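Local coordinates for protein GphF Dehydratase 1 (Archangium violaceum, PDB 6MBF) that probably dehydrates polyketide intermediates and shifts the resulting olefin, as a double-hotdog dehydratase domain of the gephyronic acid polyketide synthase, at residues Gly13-Asp18 with Arg24-Thr29; Ala61-Leu66 with Asp72-Glu77. One frame throughout, in Å; residues are numbered along the deposited sequence.

Interaction 1 (Gly13-Asp18 with Arg24-Thr29); sequences GRRVPD and RCFTGT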
loop_
_atom_site.group_PDB
_atom_site.type_symbol
_atom_site.label_atom_id
_atom_site.label_comp_id
_atom_site.label_asym_id
_atom_site.label_seq_id
_atom_site.Cartn_x
_atom_site.Cartn_y
_atom_site.Cartn_z
ATOM N N GLY A 13 0.148 1.599 -16.014
ATOM C CA GLY A 13 0.175 2.090 -17.383
ATOM C C GLY A 13 -0.161 0.965 -18.336
ATOM O O GLY A 13 -1.102 0.199 -18.103
ATOM N N ARG A 14 0.622 0.837 -19.402
ATOM C CA ARG A 14 0.372 -0.161 -20.431
ATOM C C ARG A 14 1.564 -1.098 -20.553
ATOM O O ARG A 14 2.714 -0.705 -20.314
ATOM C CB ARG A 14 0.093 0.502 -21.788
ATOM C CG ARG A 14 1.180 1.468 -22.225
ATOM C CD ARG A 14 0.860 2.102 -23.571
ATOM N NE ARG A 14 0.917 1.114 -24.642
ATOM C CZ ARG A 14 1.972 0.928 -25.428
ATOM N NH1 ARG A 14 3.059 1.676 -25.281
ATOM N NH2 ARG A 14 1.934 -0.005 -26.369
ATOM N N ARG A 15 1.288 -2.348 -20.926
ATOM C CA ARG A 15 2.379 -3.266 -21.220
ATOM C C ARG A 15 2.990 -2.908 -22.570
ATOM O O ARG A 15 2.273 -2.728 -23.559
ATOM C CB ARG A 15 1.906 -4.719 -21.224
ATOM C CG ARG A 15 3.070 -5.690 -21.323
ATOM C CD ARG A 15 2.634 -7.132 -21.214
ATOM N NE ARG A 15 3.720 -8.015 -21.624
ATOM C CZ ARG A 15 3.559 -9.286 -21.973
ATOM N NH1 ARG A 15 2.349 -9.829 -21.965
ATOM N NH2 ARG A 15 4.609 -10.006 -22.352
ATOM N N VAL A 16 4.313 -2.790 -22.603
ATOM C CA VAL A 16 5.019 -2.472 -23.844
ATOM C C VAL A 16 5.608 -3.765 -24.392
ATOM O O VAL A 16 5.663 -4.766 -23.666
ATOM C CB VAL A 16 6.101 -1.405 -23.613
ATOM C CG1 VAL A 16 5.467 -0.107 -23.111
ATOM C CG2 VAL A 16 7.180 -1.928 -22.655
ATOM N N PRO A 17 6.047 -3.813 -25.652
ATOM C CA PRO A 17 6.705 -5.031 -26.145
ATOM C C PRO A 17 7.863 -5.427 -25.246
ATOM O O PRO A 17 8.604 -4.573 -24.746
ATOM C CB PRO A 17 7.186 -4.630 -27.545
ATOM C CG PRO A 17 6.233 -3.589 -27.971
ATOM C CD PRO A 17 5.915 -2.800 -26.715
ATOM N N ASP A 18 7.997 -6.734 -25.011
ATOM C CA ASP A 18 9.050 -7.277 -24.168
ATOM C C ASP A 18 10.399 -6.686 -24.572
ATOM O O ASP A 18 10.824 -6.863 -25.725
ATOM C CB ASP A 18 9.111 -8.801 -24.280
ATOM C CG ASP A 18 7.951 -9.499 -23.586
ATOM O OD1 ASP A 18 7.084 -8.809 -23.010
ATOM O OD2 ASP A 18 7.913 -10.753 -23.629
ATOM N N ARG A 24 9.562 -8.730 -19.144
ATOM C CA ARG A 24 8.294 -8.039 -19.303
ATOM C C ARG A 24 8.396 -6.635 -18.733
ATOM O O ARG A 24 9.159 -6.383 -17.796
ATOM C CB ARG A 24 7.173 -8.796 -18.586
ATOM C CG ARG A 24 7.230 -10.310 -18.748
ATOM C CD ARG A 24 6.758 -10.738 -20.120
ATOM N NE ARG A 24 6.257 -12.113 -20.126
ATOM C CZ ARG A 24 6.939 -13.163 -20.576
ATOM N NH1 ARG A 24 8.159 -13.001 -21.068
ATOM N NH2 ARG A 24 6.396 -14.374 -20.543
ATOM N N CYS A 25 7.592 -5.722 -19.275
ATOM C CA CYS A 25 7.696 -4.334 -18.848
ATOM C C CYS A 25 6.368 -3.613 -19.023
ATOM O O CYS A 25 5.703 -3.747 -20.056
ATOM C CB CYS A 25 8.799 -3.605 -19.619
ATOM S SG CYS A 25 9.072 -1.880 -19.092
ATOM N N PHE A 26 5.992 -2.850 -17.995
ATOM C CA PHE A 26 4.883 -1.911 -18.057
ATOM C C PHE A 26 5.436 -0.503 -17.875
ATOM O O PHE A 26 6.407 -0.294 -17.139
ATOM C CB PHE A 26 3.826 -2.174 -16.960
ATOM C CG PHE A 26 3.179 -3.539 -17.024
ATOM C CD1 PHE A 26 1.963 -3.720 -17.671
ATOM C CD2 PHE A 26 3.771 -4.630 -16.404
ATOM C CE1 PHE A 26 1.366 -4.977 -17.719
ATOM C CE2 PHE A 26 3.180 -5.889 -16.452
ATOM C CZ PHE A 26 1.973 -6.055 -17.107
ATOM N N THR A 27 4.812 0.470 -18.526
ATOM C CA THR A 27 5.218 1.846 -18.281
ATOM C C THR A 27 4.018 2.772 -18.384
ATOM O O THR A 27 3.067 2.521 -19.130
ATOM C CB THR A 27 6.322 2.296 -19.246
ATOM O OG1 THR A 27 6.869 3.540 -18.792
ATOM C CG2 THR A 27 5.759 2.479 -20.644
ATOM N N GLY A 28 4.076 3.856 -17.618
ATOM C CA GLY A 28 3.033 4.857 -17.664
ATOM C C GLY A 28 3.573 6.150 -17.100
ATOM O O GLY A 28 4.753 6.260 -16.759
ATOM N N THR A 29 2.686 7.134 -17.017
ATOM C CA THR A 29 2.987 8.429 -16.438
ATOM C C THR A 29 1.982 8.722 -15.338
ATOM O O THR A 29 0.782 8.496 -15.509
ATOM C CB THR A 29 2.940 9.532 -17.503
ATOM O OG1 THR A 29 3.952 9.288 -18.490
ATOM C CG2 THR A 29 3.164 10.892 -16.879
HETATM O O HOH W 1 6.435 -6.630 -21.738
#
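Arg14 and Thr27 form the antiparallel hydrogen-bonded pair at the tight end, each N reaching the other's O at 3.0 Å. Gly13 CA sits 4.0 Å from Gly28 CA, too near for a side chain on either glycine. One residue on, Arg15 CB packs 3.6 Å from Phe26 CE1 and its CG lies over one face of the ring, offset toward the rim. The two strands make the edge hairpin of the N-terminal hotdog sheet, and Phe26 turns its ring to helix 52-65. Past the Val16 N to Cys25 O bond backbone pairing stops, Pro17 bows away, and water 1 fills in, accepting from Arg15 NE and Cys25 N and resting also against Asp18 OD1 and Val16 O. On the solvent side Arg15 stretches from CB to NE (chi1 -171°, CG turned away from the backbone N) alongside Arg24, and its NH2 meets the syn lone pair of Asp18 OD1 at 2.8 Å in the guanidinium plane. Asp18 OD2 faces Arg24 NH1 at 3.4 Å, well out of the Arg24 guanidinium plane, a bridge of charge alone. An asparagine here would probably leave both guanidinium groups without their shared counter-charge and Arg24 free to turn.

Interaction 2 (Ala61-Leu66 with Asp72-Glu77); sequences AASRLL and DTLIVE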
loop_
_atom_site.group_PDB
_atom_site.type_symbol
_atom_site.label_atom_id
_atom_site.label_comp_id
_atom_site.label_asym_id
_atom_site.label_seq_id
_atom_site.Cartn_x
_atom_site.Cartn_y
_atom_site.Cartn_z
ATOM N N ALA A 61 0.450 -6.407 -11.764
ATOM C CA ALA A 61 1.366 -7.117 -12.651
ATOM C C ALA A 61 1.189 -8.622 -12.523
ATOM O O ALA A 61 1.209 -9.341 -13.528
ATOM C CB ALA A 61 2.814 -6.726 -12.352
ATOM N N ALA A 62 1.018 -9.117 -11.292
ATOM C CA ALA A 62 0.769 -10.545 -11.107
ATOM C C ALA A 62 -0.467 -10.984 -11.878
ATOM O O ALA A 62 -0.475 -12.051 -12.509
ATOM C CB ALA A 62 0.608 -10.864 -9.623
ATOM N N SER A 63 -1.524 -10.166 -11.844
ATOM C CA SER A 63 -2.764 -10.544 -12.510
ATOM C C SER A 63 -2.583 -10.614 -14.019
ATOM O O SER A 63 -3.135 -11.504 -14.678
ATOM C CB SER A 63 -3.871 -9.556 -12.157
ATOM O OG SER A 63 -5.099 -9.948 -12.755
ATOM N N ARG A 64 -1.809 -9.692 -14.582
ATOM C CA ARG A 64 -1.692 -9.586 -16.031
ATOM C C ARG A 64 -0.596 -10.467 -16.613
ATOM O O ARG A 64 -0.710 -10.889 -17.769
ATOM C CB ARG A 64 -1.454 -8.126 -16.427
ATOM C CG ARG A 64 -2.655 -7.244 -16.144
ATOM C CD ARG A 64 -2.271 -5.780 -15.888
ATOM N NE ARG A 64 -3.458 -4.936 -15.772
ATOM C CZ ARG A 64 -4.242 -4.885 -14.698
ATOM N NH1 ARG A 64 -3.971 -5.627 -13.630
ATOM N NH2 ARG A 64 -5.306 -4.091 -14.693
ATOM N N LEU A 65 0.456 -10.762 -15.850
ATOM C CA LEU A 65 1.574 -11.541 -16.375
ATOM C C LEU A 65 1.492 -13.019 -16.041
ATOM O O LEU A 65 1.980 -13.847 -16.818
ATOM C CB LEU A 65 2.903 -11.006 -15.834
ATOM C CG LEU A 65 3.331 -9.613 -16.274
ATOM C CD1 LEU A 65 4.669 -9.251 -15.651
ATOM C CD2 LEU A 65 3.399 -9.538 -17.790
ATOM N N LEU A 66 0.923 -13.364 -14.901
ATOM C CA LEU A 66 1.038 -14.742 -14.451
ATOM C C LEU A 66 -0.227 -15.521 -14.765
ATOM O O LEU A 66 -1.336 -14.978 -14.667
ATOM C CB LEU A 66 1.304 -14.800 -12.948
ATOM C CG LEU A 66 2.625 -14.156 -12.524
ATOM C CD1 LEU A 66 2.777 -14.195 -11.022
ATOM C CD2 LEU A 66 3.807 -14.844 -13.196
ATOM N N ASP A 72 -7.944 -17.047 -8.951
ATOM C CA ASP A 72 -6.777 -17.413 -8.162
ATOM C C ASP A 72 -6.311 -16.229 -7.325
ATOM O O ASP A 72 -6.538 -15.066 -7.671
ATOM C CB ASP A 72 -5.642 -17.892 -9.065
ATOM C CG ASP A 72 -5.955 -19.208 -9.746
ATOM O OD1 ASP A 72 -5.147 -19.641 -10.596
ATOM O OD2 ASP A 72 -7.018 -19.803 -9.443
ATOM N N THR A 73 -5.653 -16.534 -6.210
ATOM C CA THR A 73 -5.108 -15.485 -5.361
ATOM C C THR A 73 -3.890 -14.845 -6.026
ATOM O O THR A 73 -3.121 -15.510 -6.726
ATOM C CB THR A 73 -4.713 -16.043 -3.999
ATOM O OG1 THR A 73 -3.471 -16.745 -4.119
ATOM C CG2 THR A 73 -5.784 -16.986 -3.456
ATOM N N LEU A 74 -3.719 -13.547 -5.808
ATOM C CA LEU A 74 -2.537 -12.822 -6.249
ATOM C C LEU A 74 -1.595 -12.645 -5.064
ATOM O O LEU A 74 -2.032 -12.301 -3.965
ATOM C CB LEU A 74 -2.917 -11.454 -6.816
ATOM C CG LEU A 74 -3.978 -11.387 -7.918
ATOM C CD1 LEU A 74 -4.349 -9.942 -8.225
ATOM C CD2 LEU A 74 -3.459 -12.070 -9.159
ATOM N N ILE A 75 -0.302 -12.862 -5.291
ATOM C CA ILE A 75 0.676 -12.889 -4.208
ATOM C C ILE A 75 1.838 -11.958 -4.533
ATOM O O ILE A 75 2.349 -11.951 -5.658
ATOM C CB ILE A 75 1.190 -14.319 -3.965
ATOM C CG1 ILE A 75 0.028 -15.245 -3.582
ATOM C CG2 ILE A 75 2.249 -14.320 -2.884
ATOM C CD1 ILE A 75 0.274 -16.703 -3.938
ATOM N N VAL A 76 2.259 -11.171 -3.545
ATOM C CA VAL A 76 3.514 -10.431 -3.628
ATOM C C VAL A 76 4.321 -10.787 -2.387
ATOM O O VAL A 76 3.782 -10.772 -1.279
ATOM C CB VAL A 76 3.302 -8.902 -3.723
ATOM C CG1 VAL A 76 4.603 -8.227 -4.133
ATOM C CG2 VAL A 76 2.194 -8.546 -4.717
ATOM N N GLU A 77 5.598 -11.126 -2.566
ATOM C CA GLU A 77 6.451 -11.492 -1.442
ATOM C C GLU A 77 7.769 -10.727 -1.498
ATOM O O GLU A 77 8.165 -10.200 -2.542
ATOM C CB GLU A 77 6.726 -13.009 -1.417
ATOM C CG GLU A 77 5.506 -13.857 -1.092
ATOM C CD GLU A 77 5.814 -15.344 -1.079
ATOM O OE1 GLU A 77 5.063 -16.106 -0.432
ATOM O OE2 GLU A 77 6.808 -15.748 -1.715
#
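This is a small, buried apolar contact between the last turn of helix 52-65 and the start of strand 73-81, two elements of the N-terminal hotdog fold, in which a long helix is wrapped by an antiparallel sheet. Only 147 Å² is buried, and the segment axes stay 8.3 Å apart at their closest, with N-to-C directions 123° apart. Leu74 carries most of the strand's share. Its CG stands anti to the carbonyl carbon (chi1 -53°), which sends the forked end from the strand onto the helix surface. There CD2 rests against the backbone of the helix, 3.7 Å from Ser63 CA, and also meets the Ser63 CB methylene. The other branch, CD1, reaches the same methylene at 4.0 Å, and both branches of the fork thus face Ser63 CB. Ala62 points its methyl toward the strand, but CB comes no closer to Leu74 CD2 than 4.3 Å, a looser touch. Ser63 presents carbon to the leucine; OG, anti to the backbone N, has a weak hydrogen bond to Arg237. Arg130 of strand 121-131 and Arg237 also touch Leu74, and Arg130 makes a weak bond to Ser63 O. The strand's backbone is engaged with its neighbours: Leu74 pairs with Leu234, and Ile75 with Ala129. The helix uses its own bonds, Leu65 N to Ala61 O at 2.8 Å and Leu66 N to Ala62 O. No hydrogen bond or salt bridge joins the two segments; helix and strand are fitted to each other by the shape of one leucine against the helix backbone at Ser63, its methylene and, more loosely, the Ala62 methyl, with directional bonding left to the surrounding sheet and arginines.

How the interactions relate
The two contacts follow one another along the chain; their centres lie about 16 Å apart, and helix 52-65 connects them. While 61-66 turns Ala62 and Ser63 to the strand 73-77, Leu65 and Arg64 turn to the hairpin: Leu65 CG packs 3.7 Å from Phe26 CE2, Leu65 CD1 lies 3.9 Å from Arg24 CB, and Arg64 CB is 4.1 Å from Phe26 CZ. The same helical turn is thus packed against two parts of the N-terminal hotdog sheet, its outermost hairpin and an inner strand. Interaction 1 is a surface contact, its centre about 21 Å from that of the chain; interaction 2 is buried, its centre about 15 Å away. Both are structural packing.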